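Local coordinates for uncharacterized protein Atu1656 (Agrobacterium tumefaciens, PDB 2OJH) that is of unknown function but belongs to the TolB family and folds as a six-bladed beta-propeller, at residues L253-D257 with G258-E262; D179-D183 with G184-Y188. All coordinates share one frame; numbering follows the deposited sequence.

Interaction 1: residues L253-D257 with G258-E262; sequences LMDMD and GGNVE
The carboxylate of Asp255 and the side-chain amide of Asn260 meet with their planes turned 73° apart. ND2 of Asn260 sends a nearly straight hydrogen bond, 2.7 Å long, to OD2 of Asp255. It arrives on the syn side of that oxygen, 27° out of the carboxylate plane, while the oxygen lies close to the amide plane. The other oxygen, Asp255 OD1, forms a salt bridge with Lys230. The second carboxylate, that of Asp257, is met from above its plane: Gly259 N donates to Asp257 OD1 at 3.1 Å. A chi1 of 66° sets CG of Asp257 between its own N and carbonyl carbon, and this brings OD1 back to Gly259 N. The turn is a type I beta turn, Asp255 to Gly258, closed by Gly258 N to Asp255 O at 2.9 Å. It belongs to the connection between strands 247-255 and 262-267, the third and fourth strands of a four-stranded propeller blade. Gly258 has a positive phi, where a CB would collide with the carbonyl oxygen of Asp257. Asp255 N binds Gly259 O, and Leu253 pairs with Glu262 through two backbone hydrogen bonds. CB of Met254 packs on CG2 of Val261 at 3.9 Å, and its selenium lies 3.8 Å from CA of Gly258. Leu253 and Glu262 run side by side, and the Glu262 carboxylate forms a salt bridge with Arg32.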
loop_
_atom_site.group_PDB
_atom_site.type_symbol
_atom_site.label_atom_id
_atom_site.label_comp_id
_atom_site.label_asym_id
_atom_site.label_seq_id
_atom_site.Cartn_x
_atom_site.Cartn_y
_atom_site.Cartn_z
ATOM N N LEU A 253 2.539 -10.102 11.203
ATOM C CA LEU A 253 3.081 -10.918 10.129
ATOM C C LEU A 253 2.437 -12.295 10.222
ATOM O O LEU A 253 2.150 -12.788 11.336
ATOM C CB LEU A 253 4.607 -11.046 10.264
ATOM C CG LEU A 253 5.430 -11.539 9.061
ATOM C CD1 LEU A 253 5.523 -10.480 8.026
ATOM C CD2 LEU A 253 6.872 -11.971 9.464
HETATM N N MSE A 254 2.201 -12.897 9.057
HETATM C CA MSE A 254 1.690 -14.269 8.971
HETATM C C MSE A 254 2.157 -14.971 7.693
HETATM O O MSE A 254 2.638 -14.325 6.759
HETATM C CB MSE A 254 0.169 -14.236 8.979
HETATM C CG MSE A 254 -0.384 -13.565 7.730
HETATM SE SE MSE A 254 -2.313 -13.309 7.838
HETATM C CE MSE A 254 -2.519 -12.147 6.290
ATOM N N ASP A 255 1.973 -16.292 7.657
ATOM C CA ASP A 255 2.223 -17.107 6.452
ATOM C C ASP A 255 1.212 -16.735 5.351
ATOM O O ASP A 255 0.142 -16.179 5.652
ATOM C CB ASP A 255 2.103 -18.608 6.792
ATOM C CG ASP A 255 3.159 -19.089 7.801
ATOM O OD1 ASP A 255 4.214 -18.436 7.940
ATOM O OD2 ASP A 255 2.944 -20.139 8.462
HETATM N N MSE A 256 1.536 -17.029 4.085
HETATM C CA MSE A 256 0.588 -16.813 2.969
HETATM C C MSE A 256 -0.828 -17.363 3.205
HETATM O O MSE A 256 -1.809 -16.794 2.723
HETATM C CB MSE A 256 1.087 -17.445 1.678
HETATM C CG MSE A 256 2.353 -16.902 1.149
HETATM SE SE MSE A 256 2.318 -14.985 0.843
HETATM C CE MSE A 256 1.156 -14.879 -0.649
ATOM N N ASP A 257 -0.934 -18.486 3.915
ATOM C CA ASP A 257 -2.229 -19.139 4.099
ATOM C C ASP A 257 -2.888 -18.663 5.380
ATOM O O ASP A 257 -3.928 -19.194 5.789
ATOM C CB ASP A 257 -2.093 -20.679 4.089
ATOM C CG ASP A 257 -1.300 -21.216 5.272
ATOM O OD1 ASP A 257 -0.647 -20.427 5.979
ATOM O OD2 ASP A 257 -1.329 -22.445 5.504
ATOM N N GLY A 258 -2.272 -17.679 6.024
ATOM C CA GLY A 258 -2.839 -17.067 7.207
ATOM C C GLY A 258 -2.358 -17.709 8.492
ATOM O O GLY A 258 -2.718 -17.274 9.585
ATOM N N GLY A 259 -1.544 -18.751 8.371
ATOM C CA GLY A 259 -0.999 -19.436 9.541
ATOM C C GLY A 259 0.060 -18.599 10.231
ATOM O O GLY A 259 0.608 -17.638 9.631
ATOM N N ASN A 260 0.313 -18.938 11.495
ATOM C CA ASN A 260 1.387 -18.343 12.320
ATOM C C ASN A 260 1.359 -16.818 12.386
ATOM O O ASN A 260 2.361 -16.147 12.107
ATOM C CB ASN A 260 2.765 -18.827 11.849
ATOM C CG ASN A 260 2.971 -20.316 12.103
ATOM O OD1 ASN A 260 2.940 -20.774 13.255
ATOM N ND2 ASN A 260 3.169 -21.085 11.029
ATOM N N VAL A 261 0.202 -16.272 12.757
ATOM C CA VAL A 261 0.083 -14.822 12.896
ATOM C C VAL A 261 0.908 -14.407 14.114
ATOM O O VAL A 261 0.828 -15.031 15.180
ATOM C CB VAL A 261 -1.376 -14.376 13.079
ATOM C CG1 VAL A 261 -1.456 -12.859 13.147
ATOM C CG2 VAL A 261 -2.229 -14.882 11.924
ATOM N N GLU A 262 1.726 -13.378 13.953
ATOM C CA GLU A 262 2.491 -12.858 15.076
ATOM C C GLU A 262 2.504 -11.340 15.046
ATOM O O GLU A 262 2.344 -10.737 13.982
ATOM C CB GLU A 262 3.919 -13.414 15.070
ATOM C CG GLU A 262 4.752 -13.030 13.838
ATOM C CD GLU A 262 6.075 -13.782 13.790
ATOM O OE1 GLU A 262 6.840 -13.694 14.781
ATOM O OE2 GLU A 262 6.341 -14.476 12.784
#

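Interaction 2: residues D179-D183 with G184-Y188; sequences DYSPD and GRWIY
Tyr180 and Ile187 lie side by side and point the same way from a non-hydrogen-bonded antiparallel pair. CG1 of Ile187 sits over one face of the Tyr180 ring, offset toward the rim, in a CH-pi contact 4.0 Å from the ring centroid. Tyr188 instead turns an edge: its CE1 is 4.0 Å from CB of Ser181. The Trp186 ring also has Ser181 OG near its plane, at its edge. With chi1 at 61°, Ser181 OG lies between its own N and carbonyl carbon. There it accepts a hydrogen bond from Trp186 N at 3.1 Å and donates one to Asp183 OD1 at 2.7 Å. Arg185 N reaches the same Asp183 oxygen, also at 2.7 Å, from the opposite face of the carboxylate. These two bonds probably fix the rotation of the carboxylate. The Arg185 guanidinium is turned 69° from it and offers an edge to OD2, in a long salt bridge of 3.8 Å from NE. Outside the hairpin, Arg201 and Arg203 make cation-pi contacts with Trp186. The type I turn from Ser181 to Gly184 carries the Ser-Pro-Asp-Gly sequence characteristic of WD40-like propeller repeats, here joining the two innermost strands of a TolB-type blade.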
loop_
_atom_site.group_PDB
_atom_site.type_symbol
_atom_site.label_atom_id
_atom_site.label_comp_id
_atom_site.label_asym_id
_atom_site.label_seq_id
_atom_site.Cartn_x
_atom_site.Cartn_y
_atom_site.Cartn_z
ATOM N N ASP A 179 -3.365 -6.209 -3.036
ATOM C CA ASP A 179 -1.940 -6.293 -3.421
ATOM C C ASP A 179 -1.691 -7.739 -3.878
ATOM O O ASP A 179 -2.255 -8.665 -3.321
ATOM C CB ASP A 179 -1.087 -5.912 -2.198
ATOM C CG ASP A 179 0.380 -5.668 -2.521
ATOM O OD1 ASP A 179 0.767 -5.753 -3.697
ATOM O OD2 ASP A 179 1.145 -5.356 -1.570
ATOM N N TYR A 180 -0.893 -7.929 -4.921
ATOM C CA TYR A 180 -0.683 -9.263 -5.477
ATOM C C TYR A 180 0.241 -10.159 -4.658
ATOM O O TYR A 180 1.204 -9.685 -4.049
ATOM C CB TYR A 180 -0.042 -9.155 -6.851
ATOM C CG TYR A 180 -0.906 -8.550 -7.922
ATOM C CD1 TYR A 180 -1.046 -7.164 -8.034
ATOM C CD2 TYR A 180 -1.582 -9.358 -8.829
ATOM C CE1 TYR A 180 -1.829 -6.604 -9.060
ATOM C CE2 TYR A 180 -2.364 -8.812 -9.829
ATOM C CZ TYR A 180 -2.482 -7.434 -9.944
ATOM O OH TYR A 180 -3.256 -6.911 -10.970
ATOM N N SER A 181 -0.015 -11.464 -4.688
ATOM C CA SER A 181 1.005 -12.431 -4.288
ATOM C C SER A 181 2.084 -12.450 -5.389
ATOM O O SER A 181 1.761 -12.181 -6.558
ATOM C CB SER A 181 0.395 -13.821 -4.100
ATOM O OG SER A 181 -0.182 -14.303 -5.304
ATOM N N PRO A 182 3.352 -12.760 -5.039
ATOM C CA PRO A 182 4.429 -12.730 -6.053
ATOM C C PRO A 182 4.306 -13.799 -7.154
ATOM O O PRO A 182 4.899 -13.641 -8.219
ATOM C CB PRO A 182 5.707 -12.958 -5.237
ATOM C CG PRO A 182 5.271 -13.582 -3.970
ATOM C CD PRO A 182 3.866 -13.126 -3.703
ATOM N N ASP A 183 3.541 -14.863 -6.918
ATOM C CA ASP A 183 3.311 -15.857 -7.977
ATOM C C ASP A 183 2.243 -15.385 -8.956
ATOM O O ASP A 183 2.032 -15.986 -10.011
ATOM C CB ASP A 183 2.976 -17.230 -7.395
ATOM C CG ASP A 183 1.600 -17.294 -6.743
ATOM O OD1 ASP A 183 0.793 -16.329 -6.819
ATOM O OD2 ASP A 183 1.329 -18.358 -6.142
ATOM N N GLY A 184 1.577 -14.296 -8.595
ATOM C CA GLY A 184 0.611 -13.652 -9.464
ATOM C C GLY A 184 -0.712 -14.382 -9.569
ATOM O O GLY A 184 -1.500 -14.082 -10.453
ATOM N N ARG A 185 -0.951 -15.344 -8.684
ATOM C CA ARG A 185 -2.191 -16.107 -8.698
ATOM C C ARG A 185 -3.285 -15.465 -7.842
ATOM O O ARG A 185 -4.487 -15.684 -8.077
ATOM C CB ARG A 185 -1.944 -17.553 -8.240
ATOM C CG ARG A 185 -1.053 -18.399 -9.194
ATOM C CD ARG A 185 -1.237 -19.935 -9.008
ATOM N NE ARG A 185 -1.554 -20.349 -7.627
ATOM C CZ ARG A 185 -2.715 -20.900 -7.241
ATOM N NH1 ARG A 185 -2.903 -21.235 -5.963
ATOM N NH2 ARG A 185 -3.692 -21.128 -8.120
ATOM N N TRP A 186 -2.869 -14.679 -6.857
ATOM C CA TRP A 186 -3.803 -14.111 -5.882
ATOM C C TRP A 186 -3.623 -12.611 -5.702
ATOM O O TRP A 186 -2.519 -12.073 -5.873
ATOM C CB TRP A 186 -3.604 -14.766 -4.510
ATOM C CG TRP A 186 -3.905 -16.228 -4.446
ATOM C CD1 TRP A 186 -3.011 -17.253 -4.556
ATOM C CD2 TRP A 186 -5.189 -16.835 -4.223
ATOM N NE1 TRP A 186 -3.660 -18.463 -4.435
ATOM C CE2 TRP A 186 -4.996 -18.234 -4.231
ATOM C CE3 TRP A 186 -6.483 -16.332 -4.025
ATOM C CZ2 TRP A 186 -6.045 -19.135 -4.033
ATOM C CZ3 TRP A 186 -7.532 -17.230 -3.840
ATOM C CH2 TRP A 186 -7.299 -18.618 -3.840
ATOM N N ILE A 187 -4.714 -11.955 -5.302
ATOM C CA ILE A 187 -4.668 -10.579 -4.815
ATOM C C ILE A 187 -5.197 -10.647 -3.370
ATOM O O ILE A 187 -6.294 -11.138 -3.164
ATOM C CB ILE A 187 -5.543 -9.651 -5.680
ATOM C CG1 ILE A 187 -4.870 -9.403 -7.058
ATOM C CG2 ILE A 187 -5.822 -8.313 -4.947
ATOM C CD1 ILE A 187 -5.846 -8.965 -8.131
ATOM N N TYR A 188 -4.406 -10.186 -2.399
ATOM C CA TYR A 188 -4.828 -10.129 -0.992
ATOM C C TYR A 188 -5.424 -8.741 -0.773
ATOM O O TYR A 188 -4.976 -7.737 -1.387
ATOM C CB TYR A 188 -3.628 -10.329 -0.043
ATOM C CG TYR A 188 -3.127 -11.765 0.059
ATOM C CD1 TYR A 188 -2.529 -12.419 -1.028
ATOM C CD2 TYR A 188 -3.280 -12.489 1.254
ATOM C CE1 TYR A 188 -2.099 -13.777 -0.911
ATOM C CE2 TYR A 188 -2.844 -13.806 1.372
ATOM C CZ TYR A 188 -2.259 -14.438 0.296
ATOM O OH TYR A 188 -1.850 -15.729 0.448
#

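How the interactions relate
From the N terminus, interaction 2 comes first. It closes the short loop between strands 175-180 and 186-191. Interaction 1 follows in series, and closes the connection between strands 247-255 and 262-267 in the next blade. The two neither nest nor cross. They join different strand pairs of their blades: residues 179-188 the first and second strands, residues 253-262 the third and fourth. Their centres are about 15 Å apart, yet they touch. The hydroxyl oxygen of Tyr188 lies 2.5 Å from Met256 O, a probable hydrogen bond, and CE of Met256 packs on CB of Ser181. Through these contacts the turn at Met256 meets both the turn and the second strand of the neighbouring blade.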